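Local coordinates for SusD superfamily protein (Parabacteroides distasonis, PDB 3OTN), which probably binds carbohydrate or related nutrients at the bacterial outer membrane, at residues Y307-Y312 and K338-V343; V265-P270 and Y282-P287; I275-L280 and N347-D352. All blocks are in the same frame, centred on the assembly; numbering follows the deposited sequence.

Interaction 1: Y307-Y312 and K338-V343; sequences YFFTNY and KFFDQV. With EDO (1,2-ethanediol), chain O.
Y312 OH accepts from the side-chain amide of Q342: NE2 lies 3.2 Å from OH, the N-H points almost straight at the oxygen (175°), and the oxygen sits in the amide plane. The same hydroxyl has its stronger partner in the carboxylate of D346, so two groups hold it. Its ring presents one face to F340, whose CZ comes 3.4 Å from Y312 CZ. F340 also turns its edge to the face of F309, centroids 5.4 Å apart and planes at 69°. At the other end, K338 runs extended along the Y307 ring, with CD 3.7 Å from the ring centroid and only 4° off the normal, a CH-pi contact. This course carries K338 NZ past the ring to the carbonyls of D417 and C419 and a salt bridge with E421, while Y307 OH also bonds to the D417 carbonyl. Between the backbones, K338 N gives a weak, bent bond to Y307 O. An ethanediol, probably from the crystallisation liquor, accepts at O1 from N311 ND2 at 2.8 Å and donates from O1 to T310 OG1. The contact joins strand 308-312, flanked in its antiparallel sheet by 329-331 and 334-336, to the start of helix 342-348.

Interaction 2: V265-P270 and Y282-P287; sequences VRIFLP and YGSLIP
R266 lays its guanidinium almost flat against Y282 where, in the SusD-family region, a turn with helical backbone angles but without the regular bonds (265-268) meets the loop leading into the short strand 286-287. The two planar groups are 17° apart, and Y282 OH stands over the guanidinium centre, 3.2 Å from R266 CZ. This is a face contact: the angle at NH1 is too poor for a hydrogen bond with the hydroxyl, and the charge is instead met by D279 and E263. A bend at chi3 (78°) helps set the guanidinium over the hydroxyl. Nearer the backbone, R266 CB lies 3.5 Å from Y282 CD2. W40 meets the same tyrosine ring edge-to-face.

Farther along, I267 sends its two branches to different partners. CG2 rests on L285 CB at 3.7 Å, the two side chains crossing at a slant, while CD1 reaches S284 and the Y282 ring. F268 and L285 instead run side by side in the same direction, F268 CE1 lying 3.6 Å from L285 CD2.

Backbone bonds hold the two segments together alongside these contacts. R266 O accepts from Y282 N at 3.2 Å, and I267 O takes both L285 N and, weakly, S284 N; the first two donors stand well above their carbonyl planes. G283 adopts positive phi, which favours glycine. Finally, one water donates to both F268 O and L285 O, each 2.7 Å from the water oxygen.

Interaction 3: I275-L280 and N347-D352; sequences ISAYDL and NTAKSD. With EDO (1,2-ethanediol), chain P.
A water bridges the two segments: it accepts from Y278 OH at 2.8 Å and from S351 N at 2.9 Å. Lying at the edge of the Y278 ring and in its plane, it ties the phenol to the backbone just after helix 342-348. The ring itself lies against A349, whose CA stands over one face, 4.0 Å from the centroid and 25° off the normal, shifted toward the rim, in a CH-pi contact. A349 CB touches Y278 CD1, and A349 O approaches Y278 CE1 to 3.4 Å. With CG beside the backbone N and anti to the carbonyl carbon (chi1 -66°), the ring extends along the 349-351 backbone, and its hydroxyl comes near S351 CB. A leucine in place of Y278 would probably leave the water without its phenol donor and take the flat surface away from A349 CA. A277 CB touches N347 O at 3.7 Å and also faces A349 CB, with which it forms an apolar pair.

Polar bonds shape each side locally. S351 OG binds the carboxylate of D341 at the other end of the helix, and K318 NZ donates to the carbonyls of S276 and Y278. D352 OD2 receives an ethanediol hydroxyl, O2, at 2.6 Å. A349 leaves helical geometry with positive phi (60°), and T348 OG1 accepts from K350 N at 3.3 Å, so the tyrosine covers the C-terminal end of helix 342-348, where an ST turn begins at T348.

Overall arrangement
Going from the N terminus, the chain enters at 265-270 and returns at 282-287, where interaction 2 closes a short loop containing no helix or strand. Within that loop lies 275-280, which meets 347-352 much later in the chain; interactions 2 and 3 therefore cross, and R266 CD packs on Y278 CD1 between them. Interaction 1 forms next, between 307-312 and 338-343, nested inside the long loop that interaction 3 closes and in series after interaction 2. Both interactions 1 and 3 use helix 342-348, interaction 1 its start and interaction 3 its end, and the Y312 ring also packs against I275 O. F339 packs on F268, joining the loop after strand 334-336 to the 265-270 turn.

Interaction 1: Y307-Y312 and K338-V343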
loop_
_atom_site.group_PDB
_atom_site.type_symbol
_atom_site.label_atom_id
_atom_site.label_comp_id
_atom_site.label_asym_id
_atom_site.label_seq_id
_atom_site.Cartn_x
_atom_site.Cartn_y
_atom_site.Cartn_z
ATOM N N TYR A 307 2.116 -10.697 -14.740
ATOM C CA TYR A 307 2.685 -9.691 -13.850
ATOM C C TYR A 307 3.926 -9.023 -14.418
ATOM O O TYR A 307 4.265 -7.890 -14.022
ATOM C CB TYR A 307 2.992 -10.321 -12.501
ATOM C CG TYR A 307 1.852 -10.402 -11.513
ATOM C CD1 TYR A 307 0.530 -10.079 -11.847
ATOM C CD2 TYR A 307 2.103 -10.816 -10.210
ATOM C CE1 TYR A 307 -0.483 -10.110 -10.893
ATOM C CE2 TYR A 307 1.087 -10.833 -9.240
ATOM C CZ TYR A 307 -0.202 -10.503 -9.593
ATOM O OH TYR A 307 -1.214 -10.560 -8.660
ATOM N N PHE A 308 4.609 -9.719 -15.330
ATOM C CA PHE A 308 5.860 -9.243 -15.904
ATOM C C PHE A 308 5.811 -9.290 -17.419
ATOM O O PHE A 308 5.017 -10.050 -18.007
ATOM C CB PHE A 308 7.053 -10.073 -15.368
ATOM C CG PHE A 308 7.095 -10.135 -13.872
ATOM C CD1 PHE A 308 7.358 -8.994 -13.135
ATOM C CD2 PHE A 308 6.756 -11.316 -13.194
ATOM C CE1 PHE A 308 7.353 -9.043 -11.737
ATOM C CE2 PHE A 308 6.716 -11.363 -11.819
ATOM C CZ PHE A 308 7.026 -10.238 -11.080
ATOM N N PHE A 309 6.664 -8.484 -18.042
ATOM C CA PHE A 309 6.880 -8.523 -19.497
ATOM C C PHE A 309 8.336 -8.300 -19.853
ATOM O O PHE A 309 9.125 -7.825 -19.040
ATOM C CB PHE A 309 5.908 -7.622 -20.284
ATOM C CG PHE A 309 6.174 -6.128 -20.222
ATOM C CD1 PHE A 309 6.290 -5.444 -19.018
ATOM C CD2 PHE A 309 6.179 -5.373 -21.412
ATOM C CE1 PHE A 309 6.458 -4.038 -18.980
ATOM C CE2 PHE A 309 6.357 -3.973 -21.384
ATOM C CZ PHE A 309 6.489 -3.304 -20.173
ATOM N N THR A 310 8.691 -8.748 -21.054
ATOM C CA THR A 310 10.083 -8.780 -21.535
ATOM C C THR A 310 10.218 -8.316 -22.987
ATOM O O THR A 310 11.326 -8.184 -23.488
ATOM C CB THR A 310 10.629 -10.222 -21.476
ATOM O OG1 THR A 310 9.836 -11.046 -22.328
ATOM C CG2 THR A 310 10.590 -10.793 -20.078
ATOM N N ASN A 311 9.098 -8.125 -23.685
ATOM C CA ASN A 311 9.099 -7.543 -25.000
ATOM C C ASN A 311 7.832 -6.689 -25.225
ATOM O O ASN A 311 6.810 -6.860 -24.543
ATOM C CB ASN A 311 9.234 -8.652 -26.062
ATOM C CG ASN A 311 7.985 -9.520 -26.166
ATOM O OD1 ASN A 311 6.914 -9.038 -26.507
ATOM N ND2 ASN A 311 8.129 -10.806 -25.884
ATOM N N TYR A 312 7.917 -5.772 -26.175
ATOM C CA TYR A 312 6.772 -4.938 -26.569
ATOM C C TYR A 312 7.050 -4.437 -27.978
ATOM O O TYR A 312 7.785 -5.092 -28.712
ATOM C CB TYR A 312 6.477 -3.820 -25.530
ATOM C CG TYR A 312 5.016 -3.426 -25.481
ATOM C CD1 TYR A 312 4.054 -4.283 -24.955
ATOM C CD2 TYR A 312 4.580 -2.193 -25.997
ATOM C CE1 TYR A 312 2.675 -3.936 -24.953
ATOM C CE2 TYR A 312 3.217 -1.848 -25.994
ATOM C CZ TYR A 312 2.282 -2.719 -25.464
ATOM O OH TYR A 312 0.962 -2.355 -25.480
ATOM N N LYS A 338 2.167 -5.660 -14.314
ATOM C CA LYS A 338 0.977 -5.764 -13.429
ATOM C C LYS A 338 0.013 -4.563 -13.506
ATOM O O LYS A 338 -1.218 -4.720 -13.416
ATOM C CB LYS A 338 1.479 -5.989 -12.009
ATOM C CG LYS A 338 0.504 -6.418 -10.998
ATOM C CD LYS A 338 1.248 -6.892 -9.746
ATOM C CE LYS A 338 0.287 -7.143 -8.646
ATOM N NZ LYS A 338 0.887 -7.810 -7.472
ATOM N N PHE A 339 0.568 -3.387 -13.772
ATOM C CA PHE A 339 -0.183 -2.126 -13.784
ATOM C C PHE A 339 -0.182 -1.443 -15.152
ATOM O O PHE A 339 -0.370 -0.256 -15.229
ATOM C CB PHE A 339 0.413 -1.203 -12.726
ATOM C CG PHE A 339 0.592 -1.872 -11.380
ATOM C CD1 PHE A 339 -0.510 -2.352 -10.685
ATOM C CD2 PHE A 339 1.857 -2.033 -10.815
ATOM C CE1 PHE A 339 -0.367 -2.955 -9.431
ATOM C CE2 PHE A 339 2.006 -2.642 -9.563
ATOM C CZ PHE A 339 0.887 -3.087 -8.876
ATOM N N PHE A 340 -0.062 -2.233 -16.214
ATOM C CA PHE A 340 0.048 -1.734 -17.585
ATOM C C PHE A 340 -1.344 -1.395 -18.174
ATOM O O PHE A 340 -2.027 -2.219 -18.805
ATOM C CB PHE A 340 0.821 -2.768 -18.400
ATOM C CG PHE A 340 1.311 -2.293 -19.740
ATOM C CD1 PHE A 340 0.477 -2.314 -20.870
ATOM C CD2 PHE A 340 2.655 -1.952 -19.911
ATOM C CE1 PHE A 340 0.982 -1.928 -22.127
ATOM C CE2 PHE A 340 3.134 -1.555 -21.120
ATOM C CZ PHE A 340 2.301 -1.555 -22.246
ATOM N N ASP A 341 -1.767 -0.170 -17.897
ATOM C CA ASP A 341 -2.968 0.445 -18.478
ATOM C C ASP A 341 -2.683 0.618 -19.959
ATOM O O ASP A 341 -2.070 1.600 -20.389
ATOM C CB ASP A 341 -3.269 1.774 -17.746
ATOM C CG ASP A 341 -4.503 2.523 -18.302
ATOM O OD1 ASP A 341 -5.057 2.166 -19.368
ATOM O OD2 ASP A 341 -4.881 3.527 -17.668
ATOM N N GLN A 342 -3.137 -0.359 -20.730
ATOM C CA GLN A 342 -2.774 -0.485 -22.115
ATOM C C GLN A 342 -3.284 0.665 -22.983
ATOM O O GLN A 342 -2.566 1.137 -23.863
ATOM C CB GLN A 342 -3.253 -1.811 -22.678
ATOM C CG GLN A 342 -2.704 -2.091 -24.069
ATOM C CD GLN A 342 -2.746 -3.563 -24.424
ATOM O OE1 GLN A 342 -3.758 -4.240 -24.172
ATOM N NE2 GLN A 342 -1.636 -4.080 -24.995
ATOM N N VAL A 343 -4.499 1.134 -22.721
ATOM C CA VAL A 343 -5.016 2.322 -23.405
ATOM C C VAL A 343 -4.131 3.547 -23.126
ATOM O O VAL A 343 -3.825 4.312 -24.032
ATOM C CB VAL A 343 -6.515 2.602 -23.045
ATOM C CG1 VAL A 343 -6.955 3.957 -23.598
ATOM C CG2 VAL A 343 -7.403 1.463 -23.646
HETATM C C1 EDO O . 12.007 -11.592 -25.616
HETATM O O1 EDO O . 10.671 -11.847 -25.193
HETATM C C2 EDO O . 12.939 -12.647 -25.013
HETATM O O2 EDO O . 13.092 -12.400 -23.618
#

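Interaction 2: V265-P270 and Y282-P287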
loop_
_atom_site.group_PDB
_atom_site.type_symbol
_atom_site.label_atom_id
_atom_site.label_comp_id
_atom_site.label_asym_id
_atom_site.label_seq_id
_atom_site.Cartn_x
_atom_site.Cartn_y
_atom_site.Cartn_z
ATOM N N VAL A 265 1.892 4.852 -13.708
ATOM C CA VAL A 265 1.948 3.877 -14.808
ATOM C C VAL A 265 3.327 3.919 -15.510
ATOM O O VAL A 265 3.899 2.885 -15.828
ATOM C CB VAL A 265 0.744 4.085 -15.784
ATOM C CG1 VAL A 265 0.927 3.290 -17.093
ATOM C CG2 VAL A 265 -0.574 3.725 -15.082
ATOM N N ARG A 266 3.884 5.121 -15.648
ATOM C CA ARG A 266 5.177 5.353 -16.339
ATOM C C ARG A 266 6.412 4.872 -15.559
ATOM O O ARG A 266 7.482 4.664 -16.149
ATOM C CB ARG A 266 5.371 6.868 -16.558
ATOM C CG ARG A 266 4.356 7.545 -17.404
ATOM C CD ARG A 266 4.390 9.076 -17.206
ATOM N NE ARG A 266 5.492 9.653 -17.941
ATOM C CZ ARG A 266 5.694 10.956 -18.148
ATOM N NH1 ARG A 266 4.869 11.873 -17.665
ATOM N NH2 ARG A 266 6.764 11.337 -18.849
ATOM N N ILE A 267 6.260 4.756 -14.246
ATOM C CA ILE A 267 7.310 4.289 -13.308
ATOM C C ILE A 267 7.843 2.900 -13.656
ATOM O O ILE A 267 9.047 2.644 -13.533
ATOM C CB ILE A 267 6.743 4.300 -11.831
ATOM C CG1 ILE A 267 6.547 5.746 -11.332
ATOM C CG2 ILE A 267 7.584 3.540 -10.816
ATOM C CD1 ILE A 267 7.777 6.463 -11.142
ATOM N N PHE A 268 6.937 2.025 -14.094
ATOM C CA PHE A 268 7.247 0.620 -14.372
ATOM C C PHE A 268 7.760 0.347 -15.776
ATOM O O PHE A 268 8.285 -0.738 -16.044
ATOM C CB PHE A 268 6.002 -0.233 -14.142
ATOM C CG PHE A 268 5.380 -0.032 -12.788
ATOM C CD1 PHE A 268 5.847 -0.710 -11.684
ATOM C CD2 PHE A 268 4.338 0.865 -12.620
ATOM C CE1 PHE A 268 5.281 -0.514 -10.422
ATOM C CE2 PHE A 268 3.774 1.068 -11.373
ATOM C CZ PHE A 268 4.241 0.376 -10.271
ATOM N N LEU A 269 7.654 1.329 -16.663
ATOM C CA LEU A 269 7.929 1.121 -18.075
ATOM C C LEU A 269 9.427 1.262 -18.265
ATOM O O LEU A 269 10.016 2.079 -17.582
ATOM C CB LEU A 269 7.194 2.160 -18.931
ATOM C CG LEU A 269 5.662 2.236 -18.847
ATOM C CD1 LEU A 269 5.070 3.372 -19.740
ATOM C CD2 LEU A 269 5.078 0.896 -19.172
ATOM N N PRO A 270 10.052 0.459 -19.154
ATOM C CA PRO A 270 11.520 0.500 -19.357
ATOM C C PRO A 270 12.025 1.862 -19.753
ATOM O O PRO A 270 11.483 2.464 -20.678
ATOM C CB PRO A 270 11.774 -0.536 -20.494
ATOM C CG PRO A 270 10.447 -0.881 -21.033
ATOM C CD PRO A 270 9.439 -0.615 -19.949
ATOM N N TYR A 282 10.009 6.183 -17.356
ATOM C CA TYR A 282 10.891 6.460 -16.247
ATOM C C TYR A 282 11.790 5.305 -15.881
ATOM O O TYR A 282 12.955 5.528 -15.581
ATOM C CB TYR A 282 10.086 6.817 -15.004
ATOM C CG TYR A 282 9.261 8.079 -15.108
ATOM C CD1 TYR A 282 9.798 9.251 -15.632
ATOM C CD2 TYR A 282 7.969 8.129 -14.602
ATOM C CE1 TYR A 282 9.052 10.419 -15.702
ATOM C CE2 TYR A 282 7.212 9.315 -14.655
ATOM C CZ TYR A 282 7.766 10.444 -15.208
ATOM O OH TYR A 282 7.048 11.612 -15.272
ATOM N N GLY A 283 11.234 4.090 -15.821
ATOM C CA GLY A 283 12.027 2.946 -15.411
ATOM C C GLY A 283 12.515 3.019 -13.969
ATOM O O GLY A 283 13.594 2.511 -13.689
ATOM N N SER A 284 11.718 3.611 -13.081
ATOM C CA SER A 284 12.089 3.839 -11.654
ATOM C C SER A 284 11.859 2.646 -10.718
ATOM O O SER A 284 12.337 2.650 -9.563
ATOM C CB SER A 284 11.257 4.975 -11.036
ATOM O OG SER A 284 11.324 6.152 -11.745
ATOM N N LEU A 285 11.039 1.686 -11.153
ATOM C CA LEU A 285 10.762 0.486 -10.366
ATOM C C LEU A 285 10.804 -0.738 -11.280
ATOM O O LEU A 285 9.949 -0.933 -12.157
ATOM C CB LEU A 285 9.437 0.586 -9.617
ATOM C CG LEU A 285 9.257 -0.374 -8.426
ATOM C CD1 LEU A 285 10.284 -0.125 -7.305
ATOM C CD2 LEU A 285 7.834 -0.212 -7.872
ATOM N N ILE A 286 11.865 -1.510 -11.104
ATOM C CA ILE A 286 12.210 -2.612 -11.960
ATOM C C ILE A 286 12.302 -3.828 -11.040
ATOM O O ILE A 286 12.989 -3.745 -10.027
ATOM C CB ILE A 286 13.590 -2.331 -12.590
ATOM C CG1 ILE A 286 13.609 -0.960 -13.290
ATOM C CG2 ILE A 286 14.006 -3.471 -13.586
ATOM C CD1 ILE A 286 12.581 -0.813 -14.408
ATOM N N PRO A 287 11.644 -4.961 -11.391
ATOM C CA PRO A 287 11.754 -6.130 -10.523
ATOM C C PRO A 287 13.130 -6.768 -10.668
ATOM O O PRO A 287 13.744 -6.661 -11.724
ATOM C CB PRO A 287 10.674 -7.052 -11.064
ATOM C CG PRO A 287 10.670 -6.766 -12.560
ATOM C CD PRO A 287 11.043 -5.306 -12.693
HETATM O O HOH W 1 9.200 -2.488 -14.197
#

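Interaction 3: I275-L280 and N347-D352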
loop_
_atom_site.group_PDB
_atom_site.type_symbol
_atom_site.label_atom_id
_atom_site.label_comp_id
_atom_site.label_asym_id
_atom_site.label_seq_id
_atom_site.Cartn_x
_atom_site.Cartn_y
_atom_site.Cartn_z
ATOM N N ILE A 275 8.415 2.624 -25.939
ATOM C CA ILE A 275 7.291 1.689 -26.095
ATOM C C ILE A 275 5.906 2.311 -25.893
ATOM O O ILE A 275 4.913 1.638 -26.130
ATOM C CB ILE A 275 7.401 0.439 -25.145
ATOM C CG1 ILE A 275 7.276 0.819 -23.653
ATOM C CG2 ILE A 275 8.701 -0.339 -25.478
ATOM C CD1 ILE A 275 6.790 -0.360 -22.731
ATOM N N SER A 276 5.866 3.564 -25.436
ATOM C CA SER A 276 4.649 4.238 -24.990
ATOM C C SER A 276 4.398 5.587 -25.645
ATOM O O SER A 276 5.269 6.141 -26.321
ATOM C CB SER A 276 4.688 4.454 -23.479
ATOM O OG SER A 276 5.402 5.615 -23.147
ATOM N N ALA A 277 3.189 6.099 -25.401
ATOM C CA ALA A 277 2.709 7.413 -25.886
ATOM C C ALA A 277 3.196 8.538 -24.986
ATOM O O ALA A 277 3.096 9.694 -25.345
ATOM C CB ALA A 277 1.159 7.446 -25.938
ATOM N N TYR A 278 3.691 8.200 -23.798
ATOM C CA TYR A 278 4.234 9.208 -22.890
ATOM C C TYR A 278 5.475 9.867 -23.497
ATOM O O TYR A 278 6.188 9.239 -24.281
ATOM C CB TYR A 278 4.606 8.575 -21.561
ATOM C CG TYR A 278 3.422 8.056 -20.782
ATOM C CD1 TYR A 278 2.619 8.927 -20.044
ATOM C CD2 TYR A 278 3.112 6.696 -20.762
ATOM C CE1 TYR A 278 1.504 8.460 -19.333
ATOM C CE2 TYR A 278 2.013 6.209 -20.040
ATOM C CZ TYR A 278 1.206 7.095 -19.323
ATOM O OH TYR A 278 0.119 6.604 -18.586
ATOM N N ASP A 279 5.754 11.114 -23.131
ATOM C CA ASP A 279 6.974 11.742 -23.654
ATOM C C ASP A 279 8.265 11.044 -23.182
ATOM O O ASP A 279 9.266 11.053 -23.908
ATOM C CB ASP A 279 7.012 13.265 -23.448
ATOM C CG ASP A 279 6.886 13.682 -22.016
ATOM O OD1 ASP A 279 6.781 12.821 -21.127
ATOM O OD2 ASP A 279 6.902 14.904 -21.773
ATOM N N LEU A 280 8.222 10.415 -22.001
ATOM C CA LEU A 280 9.339 9.614 -21.476
ATOM C C LEU A 280 8.864 8.538 -20.509
ATOM O O LEU A 280 7.970 8.775 -19.688
ATOM C CB LEU A 280 10.354 10.506 -20.748
ATOM C CG LEU A 280 11.376 11.268 -21.647
ATOM C CD1 LEU A 280 12.399 12.038 -20.804
ATOM C CD2 LEU A 280 12.125 10.346 -22.662
ATOM N N ASN A 347 -2.001 4.714 -26.356
ATOM C CA ASN A 347 -2.799 5.721 -27.042
ATOM C C ASN A 347 -2.834 7.082 -26.331
ATOM O O ASN A 347 -2.400 8.075 -26.889
ATOM C CB ASN A 347 -4.204 5.137 -27.266
ATOM C CG ASN A 347 -5.085 6.020 -28.119
ATOM O OD1 ASN A 347 -5.211 7.211 -27.851
ATOM N ND2 ASN A 347 -5.723 5.435 -29.144
ATOM N N THR A 348 -3.343 7.121 -25.100
ATOM C CA THR A 348 -3.696 8.421 -24.537
ATOM C C THR A 348 -2.656 9.109 -23.672
ATOM O O THR A 348 -2.729 10.308 -23.561
ATOM C CB THR A 348 -4.983 8.329 -23.700
ATOM O OG1 THR A 348 -4.743 7.507 -22.560
ATOM C CG2 THR A 348 -6.162 7.756 -24.548
ATOM N N ALA A 349 -1.770 8.361 -23.001
ATOM C CA ALA A 349 -0.818 8.940 -22.022
ATOM C C ALA A 349 -1.532 9.640 -20.854
ATOM O O ALA A 349 -0.998 10.557 -20.235
ATOM C CB ALA A 349 0.197 9.909 -22.738
ATOM N N LYS A 350 -2.741 9.156 -20.535
ATOM C CA LYS A 350 -3.572 9.687 -19.466
ATOM C C LYS A 350 -4.303 8.517 -18.804
ATOM O O LYS A 350 -5.436 8.170 -19.185
ATOM C CB LYS A 350 -4.599 10.705 -19.994
ATOM C CG LYS A 350 -4.053 11.974 -20.613
ATOM C CD LYS A 350 -5.202 12.913 -20.974
ATOM C CE LYS A 350 -4.743 14.134 -21.750
ATOM N NZ LYS A 350 -5.895 14.925 -22.209
ATOM N N SER A 351 -3.627 7.895 -17.842
ATOM C CA SER A 351 -4.167 6.718 -17.198
ATOM C C SER A 351 -5.218 7.094 -16.199
ATOM O O SER A 351 -4.977 7.940 -15.325
ATOM C CB SER A 351 -3.094 5.940 -16.467
ATOM O OG SER A 351 -3.680 4.856 -15.766
ATOM N N ASP A 352 -6.358 6.410 -16.301
ATOM C CA ASP A 352 -7.441 6.517 -15.326
ATOM C C ASP A 352 -7.586 5.213 -14.533
ATOM O O ASP A 352 -8.676 4.852 -14.068
ATOM C CB ASP A 352 -8.749 6.955 -16.006
ATOM C CG ASP A 352 -9.168 6.086 -17.166
ATOM O OD1 ASP A 352 -8.420 5.178 -17.578
ATOM O OD2 ASP A 352 -10.280 6.320 -17.693
HETATM C C1 EDO P . -13.849 9.342 -16.306
HETATM O O1 EDO P . -13.218 10.642 -16.141
HETATM C C2 EDO P . -12.990 8.315 -17.057
HETATM O O2 EDO P . -11.647 8.218 -16.545
HETATM O O HOH W 2 -0.971 8.602 -16.875
#